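Local coordinates for Ac-ASP-7 (Ancylostoma caninum, PDB 3S6S), which is of unknown function but, as a secreted hookworm protein of the SCP/TAPS family, is probably involved in the parasite's interaction with its host, at residues I22-H26 with R116-S120; R45-G49 with P112-R116. All coordinates share one frame; numbering follows the deposited sequence.

Contact 1 (I22-H26 with R116-S120); sequences IDTFH and RFGCS
F117 and H26 meet ring against ring in the protein interior, F117 CE2 lying 3.5 Å above the imidazole plane of H26 and over its centre. The two planes are inclined at 43°, an oblique pairing in which the phenyl group presents one corner to the imidazole face. On neighbouring sides of the same phenyl ring, D23 and I22 approach near its plane: D23 OD2 comes to 3.8 Å from F117 CE1, with the carboxylate modestly tilted from the phenyl ring, and I22 CG2 lies 4.1 Å from F117 CE2. That methyl branch, anti to the I22 backbone N, also reaches C119 SG at 3.6 Å, so I22 CG2 fills the angle between the phenyl group and the sulfur. The contact therefore joins helix 16-34 to one face of the mixed sheet, at strand 116-123, within the alpha-beta-alpha sandwich of the SCP/TAPS (pathogenesis-related 1) fold. The opposite face is covered by helix 54-65, whose A60, R61 and I64 touch S120. Segments 22-26 and 116-120 run 139° apart, with their axes 10.3 Å apart at closest, a spacing bridged by these side chains. At the edge of the imidazole, H26 ND1 donates to I22 O over 2.8 Å, with the acceptor in the ring plane but the donor above the carbonyl plane. The helical H26 N reaches that oxygen from its other face, so two donors grip I22 O. The rotation of the imidazole is held by H26 ND1 on I22 O and by H26 NE2, bonded to Y140 OH. F117 is placed in turn by chi1 of 79°, which carries its ring between backbone N and carbonyl carbon, and by an edge-to-face partner, Y52. C119 SG is held by its disulfide to C138 on the adjacent strand 133-140.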
ATOM      1  N   ILE A  22      -6.465   4.594  -4.185  1.00 22.78           N
ATOM      2  CA  ILE A  22      -5.871   3.628  -3.253  1.00 29.35           C
ATOM      3  C   ILE A  22      -4.374   3.881  -3.033  1.00 26.32           C
ATOM      4  O   ILE A  22      -3.860   3.842  -1.901  1.00 23.33           O
ATOM      5  CB  ILE A  22      -6.121   2.187  -3.737  1.00 25.23           C
ATOM      6  CG1 ILE A  22      -7.632   1.934  -3.799  1.00 23.47           C
ATOM      7  CG2 ILE A  22      -5.394   1.173  -2.838  1.00 22.71           C
ATOM      8  CD1 ILE A  22      -8.032   0.611  -4.457  1.00 27.41           C
ATOM      9  N   ASP A  23      -3.690   4.176  -4.134  1.00 29.47           N
ATOM     10  CA  ASP A  23      -2.278   4.502  -4.097  1.00 26.01           C
ATOM     11  C   ASP A  23      -2.022   5.789  -3.326  1.00 23.86           C
ATOM     12  O   ASP A  23      -1.062   5.877  -2.559  1.00 23.51           O
ATOM     13  CB  ASP A  23      -1.730   4.610  -5.512  1.00 26.64           C
ATOM     14  CG  ASP A  23      -0.307   5.088  -5.535  1.00 27.86           C
ATOM     15  OD1 ASP A  23      -0.088   6.320  -5.611  1.00 27.44           O
ATOM     16  OD2 ASP A  23       0.590   4.227  -5.455  1.00 28.62           O
ATOM     17  N   THR A  24      -2.890   6.778  -3.510  1.00 23.39           N
ATOM     18  CA  THR A  24      -2.721   8.047  -2.804  1.00 26.04           C
ATOM     19  C   THR A  24      -3.006   7.892  -1.312  1.00 26.39           C
ATOM     20  O   THR A  24      -2.289   8.440  -0.468  1.00 25.11           O
ATOM     21  CB  THR A  24      -3.594   9.171  -3.404  1.00 30.01           C
ATOM     22  OG1 THR A  24      -3.141   9.472  -4.738  1.00 33.13           O
ATOM     23  CG2 THR A  24      -3.483  10.418  -2.560  1.00 20.81           C
ATOM     24  N   PHE A  25      -4.036   7.117  -0.990  1.00 24.61           N
ATOM     25  CA  PHE A  25      -4.327   6.800   0.395  1.00 23.75           C
ATOM     26  C   PHE A  25      -3.128   6.136   1.064  1.00 27.11           C
ATOM     27  O   PHE A  25      -2.723   6.513   2.158  1.00 29.32           O
ATOM     28  CB  PHE A  25      -5.541   5.881   0.490  1.00 27.43           C
ATOM     29  CG  PHE A  25      -5.785   5.343   1.870  1.00 27.25           C
ATOM     30  CD1 PHE A  25      -5.135   4.193   2.305  1.00 26.34           C
ATOM     31  CD2 PHE A  25      -6.676   5.982   2.731  1.00 25.81           C
ATOM     32  CE1 PHE A  25      -5.358   3.688   3.577  1.00 29.14           C
ATOM     33  CE2 PHE A  25      -6.900   5.502   4.008  1.00 28.91           C
ATOM     34  CZ  PHE A  25      -6.247   4.342   4.433  1.00 32.21           C
ATOM     35  N   HIS A  26      -2.560   5.132   0.409  1.00 29.34           N
ATOM     36  CA  HIS A  26      -1.380   4.466   0.958  1.00 25.27           C
ATOM     37  C   HIS A  26      -0.190   5.396   1.096  1.00 25.05           C
ATOM     38  O   HIS A  26       0.347   5.563   2.190  1.00 24.17           O
ATOM     39  CB  HIS A  26      -0.975   3.268   0.094  1.00 23.40           C
ATOM     40  CG  HIS A  26      -1.769   2.034   0.376  1.00 28.77           C
ATOM     41  ND1 HIS A  26      -3.045   1.843  -0.109  1.00 28.47           N
ATOM     42  CD2 HIS A  26      -1.469   0.927   1.096  1.00 25.37           C
ATOM     43  CE1 HIS A  26      -3.487   0.662   0.284  1.00 27.91           C
ATOM     44  NE2 HIS A  26      -2.554   0.091   1.026  1.00 24.03           N
ATOM     45  N   ARG A 116       6.399  -2.476  -2.457  1.00 23.39           N
ATOM     46  CA  ARG A 116       5.462  -2.507  -3.565  1.00 26.06           C
ATOM     47  C   ARG A 116       4.181  -3.247  -3.219  1.00 26.42           C
ATOM     48  O   ARG A 116       4.157  -4.074  -2.298  1.00 27.34           O
ATOM     49  CB  ARG A 116       6.101  -3.046  -4.857  1.00 28.70           C
ATOM     50  CG  ARG A 116       6.811  -4.359  -4.737  1.00 30.15           C
ATOM     51  CD  ARG A 116       7.186  -4.885  -6.122  1.00 31.31           C
ATOM     52  NE  ARG A 116       8.518  -4.472  -6.546  1.00 36.08           N
ATOM     53  CZ  ARG A 116       8.864  -4.252  -7.817  1.00 40.36           C
ATOM     54  NH1 ARG A 116       7.967  -4.393  -8.791  1.00 31.64           N
ATOM     55  NH2 ARG A 116      10.102  -3.873  -8.116  1.00 37.26           N
ATOM     56  N   PHE A 117       3.119  -2.908  -3.951  1.00 20.88           N
ATOM     57  CA  PHE A 117       1.808  -3.487  -3.748  1.00 22.25           C
ATOM     58  C   PHE A 117       0.969  -3.313  -5.005  1.00 25.47           C
ATOM     59  O   PHE A 117       1.315  -2.535  -5.883  1.00 28.03           O
ATOM     60  CB  PHE A 117       1.095  -2.829  -2.556  1.00 22.30           C
ATOM     61  CG  PHE A 117       0.466  -1.479  -2.867  1.00 25.04           C
ATOM     62  CD1 PHE A 117       1.170  -0.491  -3.546  1.00 27.33           C
ATOM     63  CD2 PHE A 117      -0.832  -1.197  -2.465  1.00 26.21           C
ATOM     64  CE1 PHE A 117       0.589   0.756  -3.801  1.00 23.91           C
ATOM     65  CE2 PHE A 117      -1.420   0.039  -2.728  1.00 21.91           C
ATOM     66  CZ  PHE A 117      -0.707   1.016  -3.398  1.00 24.33           C
ATOM     67  N   GLY A 118      -0.144  -4.032  -5.059  1.00 23.18           N
ATOM     68  CA  GLY A 118      -1.153  -3.858  -6.074  1.00 23.74           C
ATOM     69  C   GLY A 118      -2.503  -4.282  -5.509  1.00 26.16           C
ATOM     70  O   GLY A 118      -2.564  -5.077  -4.564  1.00 22.73           O
ATOM     71  N   CYS A 119      -3.589  -3.749  -6.074  1.00 24.96           N
ATOM     72  CA  CYS A 119      -4.920  -4.066  -5.566  1.00 27.86           C
ATOM     73  C   CYS A 119      -5.882  -4.415  -6.686  1.00 28.69           C
ATOM     74  O   CYS A 119      -5.689  -4.034  -7.837  1.00 27.93           O
ATOM     75  CB  CYS A 119      -5.484  -2.898  -4.755  1.00 24.44           C
ATOM     76  SG  CYS A 119      -4.299  -2.169  -3.608  1.00 27.86           S
ATOM     77  N   SER A 120      -6.925  -5.142  -6.338  1.00 26.10           N
ATOM     78  CA  SER A 120      -7.966  -5.438  -7.295  1.00 28.84           C
ATOM     79  C   SER A 120      -9.275  -5.460  -6.549  1.00 28.78           C
ATOM     80  O   SER A 120      -9.300  -5.662  -5.335  1.00 29.64           O
ATOM     81  CB  SER A 120      -7.708  -6.781  -7.971  1.00 29.75           C
ATOM     82  OG  SER A 120      -8.734  -7.067  -8.901  1.00 28.69           O
TER

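Contact 2 (R45-G49 with P112-R116); sequences REMYG and PKATR
Y48 and T115 lie side by side and point the same way, with Y48 CD2 4.0 Å from the methyl CG2 of T115. They belong to two irregular loops of the SCP/TAPS fold, one leading from helix 16-34 to strand 51-53 and the other from helix 103-110 into strand 116-123. The residues that touch are buried, and the end-to-end directions of 46-49 and 112-115 differ by 37°. The backbone brings Y48 CB against the second loop, while the first torsion, with CG anti to the tyrosine's own carbonyl carbon (chi1 -87°), directs the ring away from it. Y48 CB rests 3.6 Å from A114 O and also touches P112 O, and the far end of the ring is held by Y48 OH, bonded to Y165 N and S168 OG. E46 OE2 lies at the edge of the phenol ring, in its plane; that carboxylate is itself fixed by T163 and by Y164 N. T115, for its part, turns its hydroxyl to D141, leaving the methyl for the tyrosine.

M47 meets P112 obliquely. Bends at its second and third torsions fold the thioether back over the proline, bringing M47 SD to 3.6 Å from P112 CA while M47 CE lies 4.1 Å from P112 CG. The same side chain also touches R30 and A34 of helix 16-34. P112 CB further abuts E46 O at 3.5 Å, so the pyrrolidine sits against both backbone and side chain of the first loop. Polar bonding between the loops is slight: Y48 N donates weakly to P112 O over 3.4 Å, the N-H...O angle being 145°.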
ATOM      1  N   ARG A  45      10.491   8.639  10.615  1.00 38.38           N
ATOM      2  CA  ARG A  45      11.306   7.464  10.339  1.00 39.56           C
ATOM      3  C   ARG A  45      11.626   7.332   8.861  1.00 38.01           C
ATOM      4  O   ARG A  45      11.035   8.009   8.014  1.00 31.70           O
ATOM      5  CB  ARG A  45      10.596   6.190  10.804  1.00 40.83           C
ATOM      6  CG  ARG A  45       9.253   5.956  10.129  1.00 36.91           C
ATOM      7  CD  ARG A  45       8.116   6.266  11.094  1.00 43.38           C
ATOM      8  NE  ARG A  45       7.573   5.043  11.672  1.00 44.83           N
ATOM      9  CZ  ARG A  45       6.927   4.968  12.831  1.00 43.44           C
ATOM     10  NH1 ARG A  45       6.740   6.043  13.580  1.00 42.25           N
ATOM     11  NH2 ARG A  45       6.474   3.795  13.242  1.00 50.98           N
ATOM     12  N   GLU A  46      12.566   6.440   8.569  1.00 38.60           N
ATOM     13  CA  GLU A  46      12.812   6.026   7.204  1.00 34.79           C
ATOM     14  C   GLU A  46      11.548   5.339   6.730  1.00 38.76           C
ATOM     15  O   GLU A  46      10.975   4.508   7.441  1.00 39.44           O
ATOM     16  CB  GLU A  46      14.000   5.073   7.135  1.00 33.76           C
ATOM     17  CG  GLU A  46      14.286   4.545   5.749  1.00 33.28           C
ATOM     18  CD  GLU A  46      15.569   3.762   5.681  1.00 37.89           C
ATOM     19  OE1 GLU A  46      16.413   3.916   6.585  1.00 41.84           O
ATOM     20  OE2 GLU A  46      15.743   2.986   4.721  1.00 43.15           O
ATOM     21  N   MET A  47      11.091   5.710   5.544  1.00 35.43           N
ATOM     22  CA  MET A  47       9.898   5.106   4.982  1.00 33.72           C
ATOM     23  C   MET A  47      10.107   4.874   3.487  1.00 36.17           C
ATOM     24  O   MET A  47      10.709   5.700   2.800  1.00 37.25           O
ATOM     25  CB  MET A  47       8.688   6.003   5.244  1.00 33.17           C
ATOM     26  CG  MET A  47       7.362   5.489   4.679  1.00 34.32           C
ATOM     27  SD  MET A  47       6.595   4.148   5.614  1.00 30.79           S
ATOM     28  CE  MET A  47       6.156   4.989   7.146  1.00 31.19           C
ATOM     29  N   TYR A  48       9.640   3.732   2.993  1.00 33.61           N
ATOM     30  CA  TYR A  48       9.660   3.474   1.560  1.00 32.44           C
ATOM     31  C   TYR A  48       8.294   3.756   1.010  1.00 30.25           C
ATOM     32  O   TYR A  48       7.308   3.400   1.631  1.00 31.62           O
ATOM     33  CB  TYR A  48      10.064   2.028   1.265  1.00 29.81           C
ATOM     34  CG  TYR A  48      11.560   1.886   1.182  1.00 33.59           C
ATOM     35  CD1 TYR A  48      12.348   2.082   2.313  1.00 34.62           C
ATOM     36  CD2 TYR A  48      12.196   1.605  -0.031  1.00 31.71           C
ATOM     37  CE1 TYR A  48      13.715   1.983   2.257  1.00 35.45           C
ATOM     38  CE2 TYR A  48      13.575   1.503  -0.098  1.00 32.80           C
ATOM     39  CZ  TYR A  48      14.328   1.696   1.060  1.00 35.03           C
ATOM     40  OH  TYR A  48      15.692   1.607   1.037  1.00 36.50           O
ATOM     41  N   GLY A  49       8.226   4.433  -0.130  1.00 29.58           N
ATOM     42  CA  GLY A  49       6.960   4.575  -0.822  1.00 26.67           C
ATOM     43  C   GLY A  49       6.614   3.200  -1.374  1.00 28.74           C
ATOM     44  O   GLY A  49       7.501   2.380  -1.596  1.00 28.96           O
ATOM     45  N   PRO A 112       7.054   0.253   7.106  1.00 33.91           N
ATOM     46  CA  PRO A 112       8.100   0.990   6.370  1.00 28.58           C
ATOM     47  C   PRO A 112       8.959   0.138   5.436  1.00 28.18           C
ATOM     48  O   PRO A 112       9.616   0.702   4.571  1.00 31.74           O
ATOM     49  CB  PRO A 112       8.960   1.589   7.488  1.00 30.75           C
ATOM     50  CG  PRO A 112       8.045   1.653   8.676  1.00 32.51           C
ATOM     51  CD  PRO A 112       7.173   0.434   8.562  1.00 30.02           C
ATOM     52  N   LYS A 113       8.929  -1.186   5.574  1.00 30.02           N
ATOM     53  CA  LYS A 113       9.803  -2.046   4.772  1.00 30.22           C
ATOM     54  C   LYS A 113       9.096  -2.760   3.621  1.00 30.67           C
ATOM     55  O   LYS A 113       9.725  -3.499   2.858  1.00 27.70           O
ATOM     56  CB  LYS A 113      10.550  -3.041   5.659  1.00 31.58           C
ATOM     57  CG  LYS A 113      11.453  -2.347   6.662  1.00 34.75           C
ATOM     58  CD  LYS A 113      12.201  -3.308   7.588  1.00 33.59           C
ATOM     59  CE  LYS A 113      13.138  -2.507   8.510  1.00 29.43           C
ATOM     60  NZ  LYS A 113      13.807  -3.370   9.510  1.00 36.90           N
ATOM     61  N   ALA A 114       7.789  -2.553   3.499  1.00 28.41           N
ATOM     62  CA  ALA A 114       7.104  -2.919   2.264  1.00 28.89           C
ATOM     63  C   ALA A 114       7.548  -1.923   1.190  1.00 24.80           C
ATOM     64  O   ALA A 114       7.774  -0.760   1.492  1.00 27.59           O
ATOM     65  CB  ALA A 114       5.578  -2.892   2.456  1.00 24.10           C
ATOM     66  N   THR A 115       7.686  -2.373  -0.051  1.00 23.57           N
ATOM     67  CA  THR A 115       8.185  -1.507  -1.119  1.00 22.17           C
ATOM     68  C   THR A 115       7.330  -1.522  -2.375  1.00 27.21           C
ATOM     69  O   THR A 115       7.536  -0.697  -3.279  1.00 27.05           O
ATOM     70  CB  THR A 115       9.612  -1.884  -1.557  1.00 25.21           C
ATOM     71  OG1 THR A 115       9.576  -3.074  -2.349  1.00 22.23           O
ATOM     72  CG2 THR A 115      10.527  -2.063  -0.362  1.00 25.42           C
ATOM     73  N   ARG A 116       6.399  -2.476  -2.457  1.00 23.39           N
ATOM     74  CA  ARG A 116       5.462  -2.507  -3.565  1.00 26.06           C
ATOM     75  C   ARG A 116       4.181  -3.247  -3.219  1.00 26.42           C
ATOM     76  O   ARG A 116       4.157  -4.074  -2.298  1.00 27.34           O
ATOM     77  CB  ARG A 116       6.101  -3.046  -4.857  1.00 28.70           C
ATOM     78  CG  ARG A 116       6.811  -4.359  -4.737  1.00 30.15           C
ATOM     79  CD  ARG A 116       7.186  -4.885  -6.122  1.00 31.31           C
ATOM     80  NE  ARG A 116       8.518  -4.472  -6.546  1.00 36.08           N
ATOM     81  CZ  ARG A 116       8.864  -4.252  -7.817  1.00 40.36           C
ATOM     82  NH1 ARG A 116       7.967  -4.393  -8.791  1.00 31.64           N
ATOM     83  NH2 ARG A 116      10.102  -3.873  -8.116  1.00 37.26           N
TER

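After the short strand 6-7 near the N terminus, the chain enters helix 16-34, which supplies 22-26 to contact 1, and then the following loop, which supplies 45-49 to contact 2. It continues through strands 51-53 and 76-83 and several helices before returning by way of 112-116 to strand 116-123. There contact 2 closes first, over 62 intervening residues, and contact 1 closes directly afterwards, over 89, so the shorter closure lies within the longer. R116 belongs to both returning segments, and the contact centres are about 13 Å apart. Contact 1 fastens the first long helix to the sheet; contact 2 joins the loops that enter two neighbouring parallel strands, 51-53 and 116-123.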